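Local coordinates for protein subtilisin-like serine protease (Fervidobacterium pennivorans, PDB 1R6V) that breaks down keratin into peptides as a calcium-binding, subtilisin-like serine protease, letting the bacterium grow on native feathers, at residues A[111-116]-A[134-139]; A[364-367]-A[373-376]; A[505-510]-A[531-536]. The protein carries 1 engineered substitution. All blocks are in the same frame, centred on the assembly; numbering follows the deposited sequence.

Contact 1 (A[111-116]-A[134-139]); sequences DMYKIR and ELWGLE
A Met-aromatic contact between M112 and W136 packs loop 111-116 on the first turn of helix 136-140. M112 lies over one face of the indole. CG of M112 stands 3.5 Å from the centroid of the W136 five-membered ring and only 9° off the ring normal, a CH-pi contact. The chain is bent at chi2 (64°), and the methyl CE of M112 carries on over the six-membered part, 3.4 Å from CZ2 of W136. SD of M112 stays higher, 4.7 Å from the five-membered centroid of W136, so the two flanking carbons do the closer touching. On the same side of the indole Y113 sets its CB 3.6 Å from CE3 of W136, and the phenol swings past the tryptophan with the planes at 57°, neither stacked nor edge-to-face. The loop belongs to the part assigned to the propeptide, while the helix belongs to the subtilisin-like catalytic part, with L135 at its N-cap position; the packing therefore probably joins pro-segment to enzyme. E139, one turn on, lays its carboxylate obliquely alongside the phenol, CD 3.7 Å from CE2 of Y113. The acid is oriented by a salt bridge from OE1 to NE of R125, whose NH2 also binds the carbonyl of M112, tying both segments to one guanidinium. A water in the phenol plane lies 2.6 Å from OH of Y113 and donates to the backbone O of E139 at 2.9 Å. Y113 also meets the ring of Y321 edge-to-face, and the buried NE1 of W136 is satisfied by the carbonyl of V345.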
loop_
_atom_site.group_PDB
_atom_site.type_symbol
_atom_site.label_atom_id
_atom_site.label_comp_id
_atom_site.label_asym_id
_atom_site.label_seq_id
_atom_site.Cartn_x
_atom_site.Cartn_y
_atom_site.Cartn_z
ATOM N N ASP A 111 31.315 -24.909 -1.674
ATOM C CA ASP A 111 30.611 -25.836 -2.558
ATOM C C ASP A 111 29.313 -25.262 -3.134
ATOM O O ASP A 111 28.615 -25.932 -3.898
ATOM C CB ASP A 111 30.292 -27.144 -1.815
ATOM C CG ASP A 111 29.901 -28.263 -2.756
ATOM O OD1 ASP A 111 30.714 -28.580 -3.656
ATOM O OD2 ASP A 111 28.797 -28.834 -2.598
ATOM N N MET A 112 28.992 -24.023 -2.783
ATOM C CA MET A 112 27.756 -23.396 -3.256
ATOM C C MET A 112 27.646 -23.362 -4.788
ATOM O O MET A 112 28.518 -22.822 -5.473
ATOM C CB MET A 112 27.658 -21.970 -2.694
ATOM C CG MET A 112 26.261 -21.359 -2.672
ATOM S SD MET A 112 25.072 -22.202 -1.593
ATOM C CE MET A 112 23.535 -21.463 -2.203
ATOM N N TYR A 113 26.573 -23.950 -5.308
ATOM C CA TYR A 113 26.313 -23.979 -6.748
ATOM C C TYR A 113 27.498 -24.519 -7.538
ATOM O O TYR A 113 27.954 -23.912 -8.510
ATOM C CB TYR A 113 25.958 -22.570 -7.236
ATOM C CG TYR A 113 25.337 -22.554 -8.602
ATOM C CD1 TYR A 113 24.309 -23.441 -8.924
ATOM C CD2 TYR A 113 25.745 -21.635 -9.567
ATOM C CE1 TYR A 113 23.697 -23.415 -10.175
ATOM C CE2 TYR A 113 25.141 -21.597 -10.821
ATOM C CZ TYR A 113 24.115 -22.488 -11.118
ATOM O OH TYR A 113 23.473 -22.433 -12.342
ATOM N N LYS A 114 27.983 -25.679 -7.104
ATOM C CA LYS A 114 29.117 -26.353 -7.723
ATOM C C LYS A 114 28.704 -27.770 -8.123
ATOM O O LYS A 114 27.539 -28.153 -7.990
ATOM C CB LYS A 114 30.276 -26.443 -6.723
ATOM C CG LYS A 114 30.894 -25.116 -6.322
ATOM C CD LYS A 114 31.748 -24.559 -7.447
ATOM C CE LYS A 114 32.519 -23.327 -7.005
ATOM N NZ LYS A 114 33.397 -22.825 -8.104
ATOM N N ILE A 115 29.671 -28.547 -8.602
ATOM C CA ILE A 115 29.440 -29.935 -9.006
ATOM C C ILE A 115 28.172 -30.121 -9.845
ATOM O O ILE A 115 27.065 -30.226 -9.307
ATOM C CB ILE A 115 29.382 -30.832 -7.761
ATOM N N ARG A 116 28.342 -30.173 -11.164
ATOM C CA ARG A 116 27.221 -30.347 -12.090
ATOM C C ARG A 116 26.122 -29.304 -11.874
ATOM O O ARG A 116 24.931 -29.633 -11.856
ATOM C CB ARG A 116 26.638 -31.762 -11.956
ATOM N N GLU A 134 33.596 -16.552 -5.599
ATOM C CA GLU A 134 32.547 -16.681 -4.605
ATOM C C GLU A 134 31.187 -16.139 -5.015
ATOM O O GLU A 134 30.214 -16.330 -4.295
ATOM C CB GLU A 134 32.996 -16.017 -3.312
ATOM C CG GLU A 134 34.095 -16.816 -2.646
ATOM C CD GLU A 134 34.235 -16.484 -1.199
ATOM O OE1 GLU A 134 34.788 -15.407 -0.908
ATOM O OE2 GLU A 134 33.781 -17.299 -0.362
ATOM N N LEU A 135 31.120 -15.480 -6.167
ATOM C CA LEU A 135 29.858 -14.900 -6.622
ATOM C C LEU A 135 28.973 -15.884 -7.384
ATOM O O LEU A 135 28.713 -15.717 -8.580
ATOM C CB LEU A 135 30.153 -13.668 -7.485
ATOM C CG LEU A 135 30.992 -12.612 -6.740
ATOM C CD1 LEU A 135 31.270 -11.428 -7.664
ATOM C CD2 LEU A 135 30.264 -12.172 -5.476
ATOM N N TRP A 136 28.492 -16.901 -6.672
ATOM C CA TRP A 136 27.654 -17.921 -7.284
ATOM C C TRP A 136 26.348 -17.363 -7.844
ATOM O O TRP A 136 25.800 -17.893 -8.815
ATOM C CB TRP A 136 27.348 -19.039 -6.279
ATOM C CG TRP A 136 26.269 -18.714 -5.287
ATOM C CD1 TRP A 136 26.415 -18.117 -4.068
ATOM C CD2 TRP A 136 24.875 -18.997 -5.434
ATOM N NE1 TRP A 136 25.201 -18.021 -3.440
ATOM C CE2 TRP A 136 24.234 -18.551 -4.258
ATOM C CE3 TRP A 136 24.106 -19.589 -6.448
ATOM C CZ2 TRP A 136 22.859 -18.674 -4.064
ATOM C CZ3 TRP A 136 22.736 -19.712 -6.256
ATOM C CH2 TRP A 136 22.125 -19.256 -5.067
ATOM N N GLY A 137 25.859 -16.285 -7.234
ATOM C CA GLY A 137 24.619 -15.685 -7.692
ATOM C C GLY A 137 24.738 -15.138 -9.105
ATOM O O GLY A 137 23.798 -15.233 -9.889
ATOM N N LEU A 138 25.884 -14.560 -9.441
ATOM C CA LEU A 138 26.069 -14.035 -10.790
ATOM C C LEU A 138 26.073 -15.192 -11.777
ATOM O O LEU A 138 25.504 -15.097 -12.868
ATOM C CB LEU A 138 27.385 -13.272 -10.903
ATOM C CG LEU A 138 27.487 -12.019 -10.033
ATOM C CD1 LEU A 138 28.809 -11.311 -10.339
ATOM C CD2 LEU A 138 26.300 -11.088 -10.318
ATOM N N GLU A 139 26.716 -16.290 -11.403
ATOM C CA GLU A 139 26.738 -17.441 -12.301
ATOM C C GLU A 139 25.319 -17.972 -12.499
ATOM O O GLU A 139 24.908 -18.294 -13.616
ATOM C CB GLU A 139 27.612 -18.571 -11.745
ATOM C CG GLU A 139 27.877 -19.643 -12.799
ATOM C CD GLU A 139 28.452 -20.936 -12.236
ATOM O OE1 GLU A 139 29.018 -20.906 -11.127
ATOM O OE2 GLU A 139 28.353 -21.984 -12.921
HETATM O O HOH W 1 23.782 -20.882 -14.451
#

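Contact 2 (A[364-367]-A[373-376]); sequences ENVP and TYDY
V366 meets the rings of Y374 and Y376 obliquely, while the Y374 ring also pairs edge-to-face with that of H169. The valine fits between the two tyrosines. CG1 of V366 lies nearest Y374, 4.0 Å from its CB and 4.1 Å from CD1 on the ring rim. CG2 of V366 lies nearest Y376, 3.9 Å from its CE1 and about as near its hydroxyl oxygen, though CB of Y374 is within 4.1 Å of this methyl of V366 as well. With CG1 trans to the backbone N (chi1 180°), CG2 sits beside that N, anti to the carbonyl carbon, and turns to Y376. No hydrogen bond crosses; the contact is apolar, at van der Waals distance. Y374 and Y376 are two apart on strand 374-378, the middle strand of a small antiparallel sheet between 104-105 and 347-350, and L348 of the neighbouring strand touches V366 and both tyrosines. In this subtilisin-like domain the strand runs straight into helix 380-397, which carries S381, the probable serine of the charge relay system. Both hydroxyls have polar partners elsewhere. OH of Y374 bonds to OD2 of D171, a calcium ligand, and to ND2 of N370, so this tyrosine is a second-shell residue of the metal site and probably helps to position a first-shell carboxylate. OH of Y376 bonds to OE1 of E134. Between the two tyrosines the CB of D375 points away from segment 364-367, and OD1 of D375 accepts the backbone N of Y376 at 2.8 Å, on the anti side and 29° out of the carboxylate plane.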
loop_
_atom_site.group_PDB
_atom_site.type_symbol
_atom_site.label_atom_id
_atom_site.label_comp_id
_atom_site.label_asym_id
_atom_site.label_seq_id
_atom_site.Cartn_x
_atom_site.Cartn_y
_atom_site.Cartn_z
ATOM N N GLU A 364 36.101 -11.127 8.382
ATOM C CA GLU A 364 37.518 -10.811 8.223
ATOM C C GLU A 364 38.328 -11.774 7.356
ATOM O O GLU A 364 39.470 -11.476 6.994
ATOM C CB GLU A 364 38.175 -10.702 9.600
ATOM C CG GLU A 364 38.185 -12.004 10.364
ATOM C CD GLU A 364 38.729 -11.847 11.770
ATOM O OE1 GLU A 364 38.182 -11.016 12.524
ATOM O OE2 GLU A 364 39.699 -12.549 12.123
ATOM N N ASN A 365 37.742 -12.914 7.014
ATOM C CA ASN A 365 38.436 -13.911 6.209
ATOM C C ASN A 365 38.373 -13.652 4.701
ATOM O O ASN A 365 39.114 -14.263 3.933
ATOM C CB ASN A 365 37.884 -15.310 6.523
ATOM C CG ASN A 365 38.103 -15.702 7.968
ATOM O OD1 ASN A 365 39.231 -15.677 8.451
ATOM N ND2 ASN A 365 37.030 -16.058 8.670
ATOM N N VAL A 366 37.493 -12.749 4.275
ATOM C CA VAL A 366 37.365 -12.433 2.853
ATOM C C VAL A 366 38.693 -11.898 2.324
ATOM O O VAL A 366 39.159 -10.840 2.741
ATOM C CB VAL A 366 36.239 -11.400 2.619
ATOM C CG1 VAL A 366 36.116 -11.077 1.129
ATOM C CG2 VAL A 366 34.921 -11.953 3.142
ATOM N N PRO A 367 39.316 -12.627 1.385
ATOM C CA PRO A 367 40.605 -12.237 0.805
ATOM C C PRO A 367 40.619 -11.047 -0.163
ATOM O O PRO A 367 41.198 -11.129 -1.248
ATOM C CB PRO A 367 41.084 -13.536 0.159
ATOM C CG PRO A 367 39.799 -14.144 -0.344
ATOM C CD PRO A 367 38.821 -13.889 0.797
ATOM N N THR A 373 35.508 -3.957 3.413
ATOM C CA THR A 373 34.842 -4.929 4.282
ATOM C C THR A 373 33.696 -5.611 3.552
ATOM O O THR A 373 32.938 -4.960 2.845
ATOM C CB THR A 373 34.293 -4.243 5.534
ATOM O OG1 THR A 373 33.620 -3.028 5.152
ATOM C CG2 THR A 373 35.447 -3.896 6.493
ATOM N N TYR A 374 33.570 -6.919 3.745
ATOM C CA TYR A 374 32.535 -7.699 3.070
ATOM C C TYR A 374 31.920 -8.697 4.021
ATOM O O TYR A 374 32.499 -9.008 5.055
ATOM C CB TYR A 374 33.150 -8.500 1.917
ATOM C CG TYR A 374 33.791 -7.646 0.860
ATOM C CD1 TYR A 374 35.060 -7.097 1.043
ATOM C CD2 TYR A 374 33.092 -7.334 -0.307
ATOM C CE1 TYR A 374 35.612 -6.247 0.095
ATOM C CE2 TYR A 374 33.627 -6.492 -1.258
ATOM C CZ TYR A 374 34.884 -5.944 -1.053
ATOM O OH TYR A 374 35.386 -5.075 -1.984
ATOM N N ASP A 375 30.747 -9.203 3.662
ATOM C CA ASP A 375 30.112 -10.231 4.475
ATOM C C ASP A 375 29.144 -11.014 3.616
ATOM O O ASP A 375 28.696 -10.545 2.559
ATOM C CB ASP A 375 29.363 -9.648 5.693
ATOM C CG ASP A 375 29.410 -10.585 6.903
ATOM O OD1 ASP A 375 29.731 -11.783 6.703
ATOM O OD2 ASP A 375 29.122 -10.124 8.040
ATOM N N TYR A 376 28.825 -12.209 4.085
ATOM C CA TYR A 376 27.904 -13.107 3.400
ATOM C C TYR A 376 26.543 -13.041 4.093
ATOM O O TYR A 376 26.437 -13.322 5.283
ATOM C CB TYR A 376 28.403 -14.559 3.456
ATOM C CG TYR A 376 29.781 -14.785 2.883
ATOM C CD1 TYR A 376 30.909 -14.494 3.639
ATOM C CD2 TYR A 376 29.960 -15.288 1.595
ATOM C CE1 TYR A 376 32.179 -14.695 3.144
ATOM C CE2 TYR A 376 31.252 -15.494 1.082
ATOM C CZ TYR A 376 32.348 -15.189 1.875
ATOM O OH TYR A 376 33.631 -15.354 1.412
#

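Contact 3 (A[505-510]-A[531-536]); sequences PDHWDR and AEERQA
A ring carbon, not a nitrogen, makes the closest approach here: CE1 of H507 lies 3.0 Å from OE2 of E533, with the oxygen at the imidazole edge, near its plane. The setting is the Ig-like beta-sandwich domain, where loop 505-510 leaves strand 496-505 and residues 531-536 lead into its antiparallel neighbour, strand 535-543. A chi1 of 36° sets CG of H507 between the backbone N and the carbonyl carbon, bringing the ring toward E533. The imidazole and carboxylate planes are turned 50° apart, and the extended E533 chain crosses the imidazole at about a right angle, CB of E533 3.8 Å from CE1 of H507. ND1 of H507 gives a weak, fairly straight bond to O of P505 at 3.4 Å, which may help to fix the rotation of the ring. With an alanine here the imidazole would be gone, which would probably open a gap beside E533, set its carboxylate free to turn and leave the P505 carbonyl without this donor. F669 of the second sandwich domain touches P505 and R534. R534 folds back on E533: its NE donates to O of E533 at 3.0 Å from above the carbonyl plane.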
loop_
_atom_site.group_PDB
_atom_site.type_symbol
_atom_site.label_atom_id
_atom_site.label_comp_id
_atom_site.label_asym_id
_atom_site.label_seq_id
_atom_site.Cartn_x
_atom_site.Cartn_y
_atom_site.Cartn_z
ATOM N N PRO A 505 -18.491 -1.421 1.058
ATOM C CA PRO A 505 -17.563 -0.641 1.886
ATOM C C PRO A 505 -17.067 -1.459 3.064
ATOM O O PRO A 505 -17.797 -2.288 3.597
ATOM C CB PRO A 505 -18.398 0.570 2.321
ATOM C CG PRO A 505 -19.421 0.712 1.216
ATOM C CD PRO A 505 -19.791 -0.734 0.930
ATOM N N ASP A 506 -15.841 -1.154 3.427
ATOM C CA ASP A 506 -15.203 -1.859 4.525
ATOM C C ASP A 506 -15.748 -1.367 5.862
ATOM O O ASP A 506 -15.569 -0.209 6.220
ATOM C CB ASP A 506 -13.694 -1.626 4.452
ATOM C CG ASP A 506 -12.926 -2.401 5.497
ATOM O OD1 ASP A 506 -13.509 -3.299 6.143
ATOM O OD2 ASP A 506 -11.723 -2.115 5.660
ATOM N N HIS A 507 -16.425 -2.322 6.659
ATOM C CA HIS A 507 -16.979 -1.932 7.947
ATOM C C HIS A 507 -16.010 -2.348 9.047
ATOM O O HIS A 507 -16.301 -3.263 9.820
ATOM C CB HIS A 507 -18.337 -2.611 8.159
ATOM C CG HIS A 507 -18.411 -3.999 7.597
ATOM N ND1 HIS A 507 -18.434 -4.252 6.243
ATOM C CD2 HIS A 507 -18.464 -5.206 8.207
ATOM C CE1 HIS A 507 -18.499 -5.556 6.039
ATOM N NE2 HIS A 507 -18.517 -6.158 7.215
ATOM N N TRP A 508 -14.860 -1.681 9.111
ATOM C CA TRP A 508 -13.830 -1.997 10.107
ATOM C C TRP A 508 -14.052 -1.315 11.445
ATOM O O TRP A 508 -13.393 -1.643 12.432
ATOM C CB TRP A 508 -12.445 -1.592 9.600
ATOM C CG TRP A 508 -12.312 -0.119 9.290
ATOM C CD1 TRP A 508 -12.625 0.494 8.117
ATOM C CD2 TRP A 508 -11.833 0.920 10.168
ATOM N NE1 TRP A 508 -12.375 1.841 8.199
ATOM C CE2 TRP A 508 -11.888 2.132 9.447
ATOM C CE3 TRP A 508 -11.367 0.940 11.491
ATOM C CZ2 TRP A 508 -11.489 3.362 10.003
ATOM C CZ3 TRP A 508 -10.971 2.162 12.047
ATOM C CH2 TRP A 508 -11.035 3.356 11.300
ATOM N N ASP A 509 -14.968 -0.352 11.454
ATOM C CA ASP A 509 -15.309 0.424 12.638
ATOM C C ASP A 509 -16.322 -0.379 13.449
ATOM O O ASP A 509 -17.502 -0.032 13.511
ATOM C CB ASP A 509 -15.910 1.762 12.190
ATOM C CG ASP A 509 -16.018 2.770 13.311
ATOM O OD1 ASP A 509 -16.608 3.841 13.063
ATOM O OD2 ASP A 509 -15.517 2.501 14.426
ATOM N N ARG A 510 -15.849 -1.463 14.052
ATOM C CA ARG A 510 -16.693 -2.346 14.853
ATOM C C ARG A 510 -17.394 -1.583 15.971
ATOM O O ARG A 510 -17.057 -0.431 16.258
ATOM C CB ARG A 510 -15.848 -3.478 15.436
ATOM N N ALA A 531 -24.373 -5.445 7.301
ATOM C CA ALA A 531 -25.564 -5.514 6.466
ATOM C C ALA A 531 -25.549 -4.529 5.299
ATOM O O ALA A 531 -26.303 -4.692 4.342
ATOM C CB ALA A 531 -26.827 -5.286 7.323
ATOM N N GLU A 532 -24.694 -3.512 5.374
ATOM C CA GLU A 532 -24.603 -2.513 4.317
ATOM C C GLU A 532 -23.636 -2.923 3.198
ATOM O O GLU A 532 -23.673 -2.362 2.102
ATOM C CB GLU A 532 -24.176 -1.170 4.910
ATOM C CG GLU A 532 -25.184 -0.649 5.921
ATOM C CD GLU A 532 -24.663 0.493 6.759
ATOM O OE1 GLU A 532 -23.495 0.411 7.202
ATOM O OE2 GLU A 532 -25.434 1.453 6.979
ATOM N N GLU A 533 -22.783 -3.892 3.482
ATOM C CA GLU A 533 -21.818 -4.361 2.494
ATOM C C GLU A 533 -22.537 -4.986 1.298
ATOM O O GLU A 533 -23.536 -5.682 1.458
ATOM C CB GLU A 533 -20.874 -5.392 3.117
ATOM C CG GLU A 533 -19.773 -5.858 2.162
ATOM C CD GLU A 533 -18.955 -7.025 2.694
ATOM O OE1 GLU A 533 -18.082 -7.524 1.941
ATOM O OE2 GLU A 533 -19.175 -7.443 3.855
ATOM N N ARG A 534 -22.024 -4.715 0.101
ATOM C CA ARG A 534 -22.583 -5.252 -1.135
ATOM C C ARG A 534 -21.448 -6.042 -1.790
ATOM O O ARG A 534 -20.277 -5.766 -1.540
ATOM C CB ARG A 534 -23.014 -4.121 -2.072
ATOM C CG ARG A 534 -23.912 -3.049 -1.462
ATOM C CD ARG A 534 -25.360 -3.496 -1.430
ATOM N NE ARG A 534 -25.507 -4.669 -0.593
ATOM C CZ ARG A 534 -26.431 -5.605 -0.748
ATOM N NH1 ARG A 534 -27.324 -5.532 -1.727
ATOM N NH2 ARG A 534 -26.444 -6.630 0.084
ATOM N N GLN A 535 -21.794 -7.019 -2.620
ATOM C CA GLN A 535 -20.789 -7.830 -3.298
ATOM C C GLN A 535 -21.144 -8.060 -4.763
ATOM O O GLN A 535 -22.313 -8.032 -5.145
ATOM C CB GLN A 535 -20.627 -9.183 -2.595
ATOM C CG GLN A 535 -20.155 -9.089 -1.152
ATOM C CD GLN A 535 -19.995 -10.451 -0.506
ATOM O OE1 GLN A 535 -20.822 -11.345 -0.702
ATOM N NE2 GLN A 535 -18.932 -10.615 0.281
ATOM N N ALA A 536 -20.119 -8.271 -5.583
ATOM C CA ALA A 536 -20.305 -8.527 -7.004
ATOM C C ALA A 536 -19.154 -9.408 -7.459
ATOM O O ALA A 536 -18.045 -9.309 -6.940
ATOM C CB ALA A 536 -20.302 -7.220 -7.788
#

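In the fold
Contacts 1 and 2 share the calcium-binding end of the catalytic domain, their centres about 17 Å apart, and are joined directly by the hydrogen bond between E134 OE1 and Y376 OH; strand 347-350 also borders both. Each is buried and mainly apolar, but contact 1 adds a water bridge and an arginine-held acid at the probable propeptide junction, whereas contact 2 places a valine between tyrosines whose hydroxyls serve polar partners elsewhere. Contact 3 lies across the chain's centre, its centre more than 50 Å from either, in a sandwich domain. It is partly buried and more polar, a carboxylate oxygen lying at the imidazole edge with no hydrogen bond across, away from the calcium and active sites.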